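Local structure of C-1-tetrahydrofolate synthase, cytoplasmic, putative (Trypanosoma brucei, 4CJX) at residues B[32-37]-B[300-305]; B[155-160]-B[206-211]. The protein probably acts as a homodimeric bifunctional enzyme of one-carbon metabolism, oxidising methylenetetrahydrofolate with NADP and hydrolysing the resulting methenyltetrahydrofolate. All blocks are in the same frame, centred on the assembly; numbering follows the deposited sequence.

Overall arrangement
The two contacts lie in different regions of the chain: their centres are 23 Å apart, and their nearest atoms are about 13 Å apart without touching. Contact 1 joins helix 30-51, near the start of the chain, to helix 296-316 at its end, beside the inhibitor pocket. Contact 2 is nested within the span this pairing closes, and both its segments belong to the NAD(P)-binding half: a loop between helices 148-151 and 166-178 meets the turn leading into strand 210-214, the edge strand, within this chain, of the large parallel sheet. One contact thus joins helices near the two ends of the chain next to the folate-type ligand, whereas the other lies at the dimer interface, near an NADP probably held by the second subunit.

Contact 1: B[32-37]-B[300-305]; sequences AVAKAI and TVSMLL
Ile37 holds CG2 anti to its backbone N and runs on through CG1 in an extended chi2 (169°), which carries CD1 across to Met303. The methionine starts out facing away from helix 30-51, but bends at chi2 and again at chi3 (96°), folding CE back to meet that methyl. The side chains cross at about a right angle, and Ile37 CD1 lies 3.3 Å from Met303 CE, tighter than an ordinary van der Waals contact. The other branch, Ile37 CG2, packs against Ser302 CB at 4.0 Å. Ala34, one turn before Ile37, meets Ser302 OG, 3.1 Å from Ala34 CB. This hydroxyl is buried yet has polar partners: it hydrogen bonds to Gln38 NE2 and, weakly, to Pro298 O. The two CA atoms, Ala34 CA and Ser302 CA, are 5.6 Å apart, and the short axes approach to 9.3 Å at 19°. Those values define close, nearly parallel helix packing, here joining the first long helix of the catalytic half to the C-terminal helix 296-316, which also presents Val301 to the inhibitor pocket, as expected where the two halves of a FolD-type enzyme meet.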
loop_
_atom_site.group_PDB
_atom_site.type_symbol
_atom_site.label_atom_id
_atom_site.label_comp_id
_atom_site.label_asym_id
_atom_site.label_seq_id
_atom_site.Cartn_x
_atom_site.Cartn_y
_atom_site.Cartn_z
ATOM N N ALA B 32 10.179 2.589 28.810
ATOM C CA ALA B 32 11.233 1.601 29.042
ATOM C C ALA B 32 11.745 0.975 27.740
ATOM O O ALA B 32 12.930 0.698 27.619
ATOM C CB ALA B 32 10.736 0.509 29.975
ATOM N N VAL B 33 10.866 0.716 26.780
ATOM C CA VAL B 33 11.305 0.162 25.499
ATOM C C VAL B 33 12.225 1.170 24.728
ATOM O O VAL B 33 13.276 0.804 24.178
ATOM C CB VAL B 33 10.102 -0.268 24.636
ATOM C CG1 VAL B 33 10.515 -0.536 23.186
ATOM C CG2 VAL B 33 9.450 -1.513 25.222
ATOM N N ALA B 34 11.793 2.418 24.697
ATOM C CA ALA B 34 12.537 3.504 24.079
ATOM C C ALA B 34 13.879 3.682 24.781
ATOM O O ALA B 34 14.902 3.762 24.130
ATOM C CB ALA B 34 11.716 4.785 24.161
ATOM N N LYS B 35 13.858 3.676 26.117
ATOM C CA LYS B 35 15.071 3.756 26.932
ATOM C C LYS B 35 16.111 2.696 26.516
ATOM O O LYS B 35 17.292 3.029 26.298
ATOM C CB LYS B 35 14.731 3.608 28.418
ATOM C CG LYS B 35 15.467 4.536 29.366
ATOM N N ALA B 36 15.683 1.434 26.400
ATOM C CA ALA B 36 16.616 0.342 26.070
ATOM C C ALA B 36 17.182 0.490 24.661
ATOM O O ALA B 36 18.393 0.376 24.445
ATOM C CB ALA B 36 15.959 -1.023 26.228
ATOM N N ILE B 37 16.306 0.767 23.715
ATOM C CA ILE B 37 16.719 1.058 22.354
ATOM C C ILE B 37 17.726 2.205 22.329
ATOM O O ILE B 37 18.781 2.092 21.702
ATOM C CB ILE B 37 15.509 1.443 21.496
ATOM C CG1 ILE B 37 14.579 0.219 21.316
ATOM C CG2 ILE B 37 15.962 2.035 20.166
ATOM C CD1 ILE B 37 13.217 0.519 20.714
ATOM N N THR B 300 7.970 5.585 18.853
ATOM C CA THR B 300 7.992 6.303 17.595
ATOM C C THR B 300 9.233 7.215 17.458
ATOM O O THR B 300 9.880 7.226 16.412
ATOM C CB THR B 300 6.696 7.112 17.403
ATOM O OG1 THR B 300 5.609 6.195 17.299
ATOM C CG2 THR B 300 6.754 7.963 16.144
ATOM N N VAL B 301 9.564 7.950 18.515
ATOM C CA VAL B 301 10.778 8.769 18.525
ATOM C C VAL B 301 12.030 7.906 18.376
ATOM O O VAL B 301 12.951 8.266 17.628
ATOM C CB VAL B 301 10.903 9.615 19.816
ATOM C CG1 VAL B 301 12.232 10.360 19.863
ATOM C CG2 VAL B 301 9.742 10.590 19.948
ATOM N N SER B 302 12.064 6.774 19.086
ATOM C CA SER B 302 13.205 5.861 19.038
ATOM C C SER B 302 13.412 5.258 17.649
ATOM O O SER B 302 14.546 5.034 17.226
ATOM C CB SER B 302 13.035 4.726 20.061
ATOM O OG SER B 302 12.998 5.268 21.371
ATOM N N MET B 303 12.323 4.976 16.957
ATOM C CA MET B 303 12.424 4.432 15.599
ATOM C C MET B 303 12.966 5.446 14.583
ATOM O O MET B 303 13.602 5.053 13.605
ATOM C CB MET B 303 11.074 3.885 15.126
ATOM C CG MET B 303 10.546 2.692 15.924
ATOM S SD MET B 303 11.730 1.342 16.097
ATOM C CE MET B 303 12.444 1.691 17.685
ATOM N N LEU B 304 12.696 6.728 14.799
ATOM C CA LEU B 304 13.236 7.778 13.942
ATOM C C LEU B 304 14.752 7.798 14.088
ATOM O O LEU B 304 15.460 7.947 13.111
ATOM C CB LEU B 304 12.655 9.152 14.294
ATOM C CG LEU B 304 13.413 10.383 13.781
ATOM C CD1 LEU B 304 13.406 10.430 12.258
ATOM C CD2 LEU B 304 12.833 11.668 14.347
ATOM N N LEU B 305 15.225 7.645 15.325
ATOM C CA LEU B 305 16.659 7.613 15.618
ATOM C C LEU B 305 17.308 6.354 15.007
ATOM O O LEU B 305 18.430 6.400 14.503
ATOM C CB LEU B 305 16.897 7.668 17.129
ATOM C CG LEU B 305 16.338 8.891 17.870
ATOM C CD1 LEU B 305 16.874 8.914 19.290
ATOM C CD2 LEU B 305 16.674 10.199 17.179
#

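Contact 2: B[155-160]-B[206-211]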
loop_
_atom_site.group_PDB
_atom_site.type_symbol
_atom_site.label_atom_id
_atom_site.label_comp_id
_atom_site.label_asym_id
_atom_site.label_seq_id
_atom_site.Cartn_x
_atom_site.Cartn_y
_atom_site.Cartn_z
ATOM N N HIS B 155 5.684 -3.514 0.638
ATOM C CA HIS B 155 4.921 -4.700 0.264
ATOM C C HIS B 155 5.781 -5.816 -0.334
ATOM O O HIS B 155 5.305 -6.951 -0.493
ATOM C CB HIS B 155 3.815 -4.325 -0.718
ATOM C CG HIS B 155 4.300 -4.084 -2.106
ATOM N ND1 HIS B 155 4.840 -2.881 -2.512
ATOM C CD2 HIS B 155 4.343 -4.902 -3.183
ATOM C CE1 HIS B 155 5.195 -2.974 -3.784
ATOM N NE2 HIS B 155 4.896 -4.187 -4.215
ATOM N N ILE B 156 7.037 -5.505 -0.670
ATOM C CA ILE B 156 7.951 -6.501 -1.220
ATOM C C ILE B 156 8.486 -7.360 -0.076
ATOM O O ILE B 156 9.389 -6.948 0.650
ATOM C CB ILE B 156 9.182 -5.866 -1.922
ATOM C CG1 ILE B 156 8.781 -4.728 -2.869
ATOM C CG2 ILE B 156 10.001 -6.933 -2.645
ATOM C CD1 ILE B 156 7.811 -5.139 -3.931
ATOM N N ARG B 157 7.978 -8.570 0.064
ATOM C CA ARG B 157 8.397 -9.396 1.191
ATOM C C ARG B 157 9.750 -10.047 0.898
ATOM O O ARG B 157 10.483 -10.398 1.816
ATOM C CB ARG B 157 7.351 -10.455 1.478
ATOM C CG ARG B 157 5.956 -9.871 1.706
ATOM C CD ARG B 157 4.910 -10.951 1.483
ATOM N NE ARG B 157 4.726 -11.732 2.693
ATOM C CZ ARG B 157 4.325 -12.998 2.732
ATOM N NH1 ARG B 157 4.069 -13.674 1.608
ATOM N NH2 ARG B 157 4.184 -13.593 3.909
ATOM N N GLU B 158 10.081 -10.178 -0.389
ATOM C CA GLU B 158 11.348 -10.779 -0.801
ATOM C C GLU B 158 12.549 -9.865 -0.553
ATOM O O GLU B 158 13.678 -10.289 -0.747
ATOM C CB GLU B 158 11.308 -11.168 -2.291
ATOM C CG GLU B 158 10.141 -12.080 -2.690
ATOM C CD GLU B 158 8.934 -11.332 -3.266
ATOM O OE1 GLU B 158 8.654 -10.194 -2.833
ATOM O OE2 GLU B 158 8.256 -11.884 -4.161
ATOM N N ARG B 159 12.313 -8.616 -0.155
ATOM C CA ARG B 159 13.397 -7.667 0.140
ATOM C C ARG B 159 13.129 -6.999 1.472
ATOM O O ARG B 159 12.000 -6.680 1.760
ATOM C CB ARG B 159 13.473 -6.578 -0.942
ATOM C CG ARG B 159 13.786 -7.066 -2.344
ATOM C CD ARG B 159 15.250 -7.472 -2.492
ATOM N NE ARG B 159 15.558 -7.834 -3.870
ATOM C CZ ARG B 159 15.168 -8.963 -4.464
ATOM N NH1 ARG B 159 14.470 -9.881 -3.808
ATOM N NH2 ARG B 159 15.480 -9.183 -5.722
ATOM N N ASN B 160 14.143 -6.751 2.286
ATOM C CA ASN B 160 13.879 -5.981 3.510
ATOM C C ASN B 160 14.119 -4.495 3.243
ATOM O O ASN B 160 15.171 -4.108 2.757
ATOM C CB ASN B 160 14.642 -6.498 4.739
ATOM C CG ASN B 160 16.122 -6.650 4.493
ATOM O OD1 ASN B 160 16.675 -6.072 3.562
ATOM N ND2 ASN B 160 16.779 -7.446 5.333
ATOM N N ASN B 206 2.341 -8.755 5.734
ATOM C CA ASN B 206 3.631 -9.419 5.446
ATOM C C ASN B 206 3.984 -10.496 6.464
ATOM O O ASN B 206 4.631 -11.463 6.113
ATOM C CB ASN B 206 4.790 -8.426 5.378
ATOM C CG ASN B 206 4.692 -7.471 4.191
ATOM O OD1 ASN B 206 3.870 -7.635 3.305
ATOM N ND2 ASN B 206 5.560 -6.475 4.171
ATOM N N GLU B 207 3.560 -10.337 7.712
ATOM C CA GLU B 207 3.727 -11.377 8.747
ATOM C C GLU B 207 2.621 -12.450 8.693
ATOM O O GLU B 207 2.483 -13.224 9.645
ATOM C CB GLU B 207 3.714 -10.774 10.166
ATOM C CG GLU B 207 4.725 -9.690 10.436
ATOM C CD GLU B 207 6.157 -10.173 10.408
ATOM O OE1 GLU B 207 6.419 -11.341 10.768
ATOM O OE2 GLU B 207 7.041 -9.388 10.003
ATOM N N ASP B 208 1.839 -12.486 7.611
ATOM C CA ASP B 208 0.744 -13.438 7.437
ATOM C C ASP B 208 -0.430 -13.304 8.409
ATOM O O ASP B 208 -1.108 -14.266 8.702
ATOM C CB ASP B 208 1.282 -14.877 7.441
ATOM C CG ASP B 208 2.015 -15.212 6.178
ATOM O OD1 ASP B 208 1.999 -14.396 5.238
ATOM O OD2 ASP B 208 2.595 -16.302 6.114
ATOM N N ALA B 209 -0.692 -12.109 8.893
ATOM C CA ALA B 209 -1.977 -11.847 9.533
ATOM C C ALA B 209 -3.020 -11.662 8.431
ATOM O O ALA B 209 -2.669 -11.308 7.299
ATOM C CB ALA B 209 -1.900 -10.606 10.387
ATOM N N THR B 210 -4.282 -11.900 8.793
ATOM C CA THR B 210 -5.455 -11.523 8.001
ATOM C C THR B 210 -5.960 -10.167 8.484
ATOM O O THR B 210 -6.602 -10.061 9.540
ATOM C CB THR B 210 -6.559 -12.569 8.149
ATOM O OG1 THR B 210 -6.038 -13.818 7.711
ATOM C CG2 THR B 210 -7.814 -12.238 7.300
ATOM N N VAL B 211 -5.669 -9.132 7.707
ATOM C CA VAL B 211 -5.847 -7.752 8.135
ATOM C C VAL B 211 -7.168 -7.165 7.644
ATOM O O VAL B 211 -7.524 -7.255 6.464
ATOM C CB VAL B 211 -4.679 -6.872 7.610
ATOM C CG1 VAL B 211 -4.880 -5.412 7.969
ATOM C CG2 VAL B 211 -3.345 -7.390 8.138
HETATM O O HOH W 1 2.755 -8.353 0.182
#
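The turn that closes helix 197-206 of the Rossmann-type NAD(P)-binding domain is gripped by Arg157 from the facing loop, through the Asn206 backbone and the Asp208 carboxylate. The site borders on a cofactor: the Arg157 side chain lies about 5 Å from a bound NADP, probably the one held by the second subunit. The Arg157 chain bends at chi3 (85°), which sets the guanidinium beside Asn206 O. Arg157 NH2 donates to Asn206 O over 3.1 Å with an N-H...O angle of 160°. The oxygen sits at the guanidinium edge, in its plane, although the donor stands 38° out of the carbonyl plane. A weak bond, Arg157 NE to Asn206 O at 3.4 Å, adds a second donor to the same oxygen. NH2 also forms a salt bridge, Arg157 NH2 to Asp208 OD1 at 2.7 Å, with the carboxylate approaching obliquely and the two side chains crossing at about a right angle.

Asp208 has positive phi and is the C-prime residue of a Schellman motif, in which Ala209 N bonds to Leu204 O and Asp208 N to Ala205 O. The chain then enters strand 210-214, completing a beta-alpha-beta crossover from strand 186-190. Asp208 OD1 is also bridged by Arg192 of the second subunit, an NADP(+)-binding position, so the carboxylate probably helps to orient both arginines across the dimer interface.

Behind the charged end, Arg157 CG packs 3.5 Å from Asn206 OD1, the two side chains sliding past each other in opposite directions. The amide is held from the other end by Asn206 ND2 bonding to Leu154 O. One water donates to His155 O at 3.0 Å and, weakly, to Asn206 OD1 at 3.4 Å, linking His155, just before the type I turn Ile156-Arg159, to the Asn206 amide.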